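Local coordinates for protein intron-associated endonuclease 1 (Enterobacteria phage T4, PDB 1LN0) that probably cleaves DNA as the GIY-YIG catalytic domain of the phage T4 homing endonuclease I-TevI, an enzyme associated with intron mobility, at residues Ser3-Ile8 with Val16-Ala21. The protein carries 1 engineered substitution. Sequence-based numbering, arbitrary orientation.
Sequences SGIYQI and VYVGSA
The β-hairpin that carries the two sequence signatures of the GIY-YIG fold, Gly-4 to Tyr-6 on one strand and, on its antiparallel neighbour, Tyr-17 to Gly-19, the YIG counterpart with valine in the middle, is stitched at Gly-4/Ala-21, Tyr-6/Gly-19 and Ile-8/Tyr-17, each a hydrogen-bonded pair with two backbone bonds. The straightest runs from Tyr-6 N to Gly-19 O (2.8 Å, 173° at the hydrogen). Gly-19 N returns a bond to Tyr-6 O.

Here the motif shows how a glycine can serve an aromatic across a sheet. With CG set between its own backbone N and carbonyl carbon (chi1 65°), the Tyr-6 ring folds back across the neighbouring strand and lies over Gly-19, whose CA makes a CH-pi contact 3.9 Å from the ring centroid. CE2 of Tyr-6 stands 3.3 Å from Gly-19 C. Farther along, Tyr-6 CE2 touches Ala-21 CB at 3.9 Å, while Tyr-6 OH approaches the edge of the Tyr-17 ring near CE1. Ile-8 runs alongside Tyr-17, their CD1 atoms 4.0 Å apart. On this face Trp-28 of helix 24-37 meets Tyr-6 edge-to-face; on the other, Ile-5, whose side chain also touches helix 68-82, packs its CG2 against Val-18 CG1 (3.7 Å).

A water in the plane of the Tyr-6 ring lies 2.6 Å from its OH and donates to Ser-20 O. Packing on Gly-19 and this water bridge probably limit the ring's rotation, while the strand pairing fixes its position over the glycine, holding a signature tyrosine in a defined pose within the probable nuclease site.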
ATOM      1  N   SER B   3       1.912 -17.235  -5.365  1.00 33.05           N
ATOM      2  CA  SER B   3       2.868 -16.434  -4.610  1.00 31.08           C
ATOM      3  C   SER B   3       4.253 -16.528  -5.240  1.00 30.07           C
ATOM      4  O   SER B   3       4.540 -17.464  -5.986  1.00 31.23           O
ATOM      5  CB  SER B   3       2.920 -16.909  -3.157  1.00 32.38           C
ATOM      6  OG  SER B   3       3.172 -18.302  -3.082  1.00 34.34           O
ATOM      7  N   GLY B   4       5.109 -15.556  -4.945  1.00 27.85           N
ATOM      8  CA  GLY B   4       6.448 -15.575  -5.504  1.00 27.46           C
ATOM      9  C   GLY B   4       6.928 -14.229  -6.011  1.00 27.00           C
ATOM     10  O   GLY B   4       6.382 -13.189  -5.645  1.00 26.49           O
ATOM     11  N   ILE B   5       7.950 -14.256  -6.861  1.00 26.23           N
ATOM     12  CA  ILE B   5       8.528 -13.043  -7.424  1.00 24.72           C
ATOM     13  C   ILE B   5       7.997 -12.765  -8.826  1.00 23.90           C
ATOM     14  O   ILE B   5       7.825 -13.675  -9.638  1.00 23.23           O
ATOM     15  CB  ILE B   5      10.079 -13.134  -7.467  1.00 25.19           C
ATOM     16  CG1 ILE B   5      10.659 -12.976  -6.056  1.00 27.87           C
ATOM     17  CG2 ILE B   5      10.652 -12.038  -8.347  1.00 23.17           C
ATOM     18  CD1 ILE B   5      10.218 -14.018  -5.064  1.00 29.49           C
ATOM     19  N   TYR B   6       7.747 -11.492  -9.109  1.00 20.67           N
ATOM     20  CA  TYR B   6       7.219 -11.104 -10.405  1.00 19.57           C
ATOM     21  C   TYR B   6       7.950  -9.879 -10.942  1.00 19.41           C
ATOM     22  O   TYR B   6       8.809  -9.305 -10.273  1.00 18.25           O
ATOM     23  CB  TYR B   6       5.722 -10.794 -10.275  1.00 19.32           C
ATOM     24  CG  TYR B   6       5.442  -9.586  -9.408  1.00 18.28           C
ATOM     25  CD1 TYR B   6       5.588  -8.291  -9.911  1.00 19.68           C
ATOM     26  CD2 TYR B   6       5.105  -9.735  -8.063  1.00 20.48           C
ATOM     27  CE1 TYR B   6       5.407  -7.173  -9.092  1.00 20.25           C
ATOM     28  CE2 TYR B   6       4.926  -8.626  -7.235  1.00 20.85           C
ATOM     29  CZ  TYR B   6       5.081  -7.348  -7.754  1.00 21.02           C
ATOM     30  OH  TYR B   6       4.936  -6.251  -6.931  1.00 22.24           O
ATOM     31  N   GLN B   7       7.595  -9.481 -12.156  1.00 19.38           N
ATOM     32  CA  GLN B   7       8.199  -8.316 -12.772  1.00 19.53           C
ATOM     33  C   GLN B   7       7.125  -7.549 -13.524  1.00 20.41           C
ATOM     34  O   GLN B   7       6.181  -8.143 -14.056  1.00 19.82           O
ATOM     35  CB  GLN B   7       9.294  -8.720 -13.767  1.00 20.94           C
ATOM     36  CG  GLN B   7       8.764  -9.297 -15.085  1.00 22.41           C
ATOM     37  CD  GLN B   7       9.858  -9.519 -16.126  1.00 23.66           C
ATOM     38  OE1 GLN B   7       9.579  -9.722 -17.310  1.00 25.95           O
ATOM     39  NE2 GLN B   7      11.103  -9.490 -15.688  1.00 23.57           N
ATOM     40  N   ILE B   8       7.267  -6.228 -13.537  1.00 17.52           N
ATOM     41  CA  ILE B   8       6.376  -5.343 -14.271  1.00 16.07           C
ATOM     42  C   ILE B   8       7.363  -4.777 -15.274  1.00 14.12           C
ATOM     43  O   ILE B   8       8.296  -4.066 -14.909  1.00 12.82           O
ATOM     44  CB  ILE B   8       5.811  -4.213 -13.389  1.00 15.70           C
ATOM     45  CG1 ILE B   8       5.012  -4.811 -12.226  1.00 15.43           C
ATOM     46  CG2 ILE B   8       4.928  -3.304 -14.225  1.00 11.94           C
ATOM     47  CD1 ILE B   8       4.447  -3.773 -11.267  1.00 16.87           C
ATOM     48  N   VAL B  16      12.530  -3.232 -16.084  1.00 16.98           N
ATOM     49  CA  VAL B  16      11.540  -3.840 -15.206  1.00 14.85           C
ATOM     50  C   VAL B  16      11.553  -3.371 -13.762  1.00 14.63           C
ATOM     51  O   VAL B  16      12.486  -2.722 -13.292  1.00 15.75           O
ATOM     52  CB  VAL B  16      11.701  -5.388 -15.159  1.00 16.34           C
ATOM     53  CG1 VAL B  16      11.724  -5.975 -16.578  1.00 12.80           C
ATOM     54  CG2 VAL B  16      12.977  -5.750 -14.408  1.00 16.65           C
ATOM     55  N   TYR B  17      10.477  -3.722 -13.076  1.00 14.39           N
ATOM     56  CA  TYR B  17      10.305  -3.466 -11.659  1.00 13.80           C
ATOM     57  C   TYR B  17      10.089  -4.869 -11.109  1.00 15.84           C
ATOM     58  O   TYR B  17       9.152  -5.559 -11.520  1.00 14.92           O
ATOM     59  CB  TYR B  17       9.056  -2.621 -11.382  1.00 13.40           C
ATOM     60  CG  TYR B  17       8.718  -2.510  -9.906  1.00 13.52           C
ATOM     61  CD1 TYR B  17       7.956  -3.486  -9.267  1.00 15.81           C
ATOM     62  CD2 TYR B  17       9.180  -1.433  -9.145  1.00 14.44           C
ATOM     63  CE1 TYR B  17       7.659  -3.395  -7.909  1.00 17.22           C
ATOM     64  CE2 TYR B  17       8.891  -1.332  -7.785  1.00 15.30           C
ATOM     65  CZ  TYR B  17       8.128  -2.318  -7.173  1.00 16.88           C
ATOM     66  OH  TYR B  17       7.826  -2.217  -5.835  1.00 17.92           O
ATOM     67  N   VAL B  18      10.962  -5.304 -10.210  1.00 13.85           N
ATOM     68  CA  VAL B  18      10.816  -6.628  -9.621  1.00 16.57           C
ATOM     69  C   VAL B  18      10.117  -6.496  -8.269  1.00 17.30           C
ATOM     70  O   VAL B  18      10.432  -5.604  -7.485  1.00 16.69           O
ATOM     71  CB  VAL B  18      12.188  -7.303  -9.412  1.00 14.51           C
ATOM     72  CG1 VAL B  18      12.008  -8.619  -8.677  1.00 16.20           C
ATOM     73  CG2 VAL B  18      12.872  -7.524 -10.757  1.00 13.92           C
ATOM     74  N   GLY B  19       9.163  -7.379  -8.007  1.00 17.25           N
ATOM     75  CA  GLY B  19       8.458  -7.342  -6.739  1.00 18.59           C
ATOM     76  C   GLY B  19       8.082  -8.741  -6.295  1.00 20.75           C
ATOM     77  O   GLY B  19       8.240  -9.703  -7.058  1.00 19.15           O
ATOM     78  N   SER B  20       7.599  -8.859  -5.061  1.00 21.42           N
ATOM     79  CA  SER B  20       7.172 -10.149  -4.515  1.00 23.94           C
ATOM     80  C   SER B  20       5.753 -10.002  -3.971  1.00 24.43           C
ATOM     81  O   SER B  20       5.374  -8.927  -3.513  1.00 23.33           O
ATOM     82  CB  SER B  20       8.112 -10.597  -3.392  1.00 23.79           C
ATOM     83  OG  SER B  20       8.053  -9.715  -2.285  1.00 25.34           O
ATOM     84  N   ALA B  21       4.968 -11.075  -4.022  1.00 25.58           N
ATOM     85  CA  ALA B  21       3.596 -11.017  -3.532  1.00 27.86           C
ATOM     86  C   ALA B  21       3.039 -12.362  -3.076  1.00 28.98           C
ATOM     87  O   ALA B  21       3.534 -13.422  -3.465  1.00 27.31           O
ATOM     88  CB  ALA B  21       2.697 -10.436  -4.609  1.00 27.58           C
TER
HETATM   89  O   HOH W   1       3.800  -6.972  -4.711  1.00 32.28           O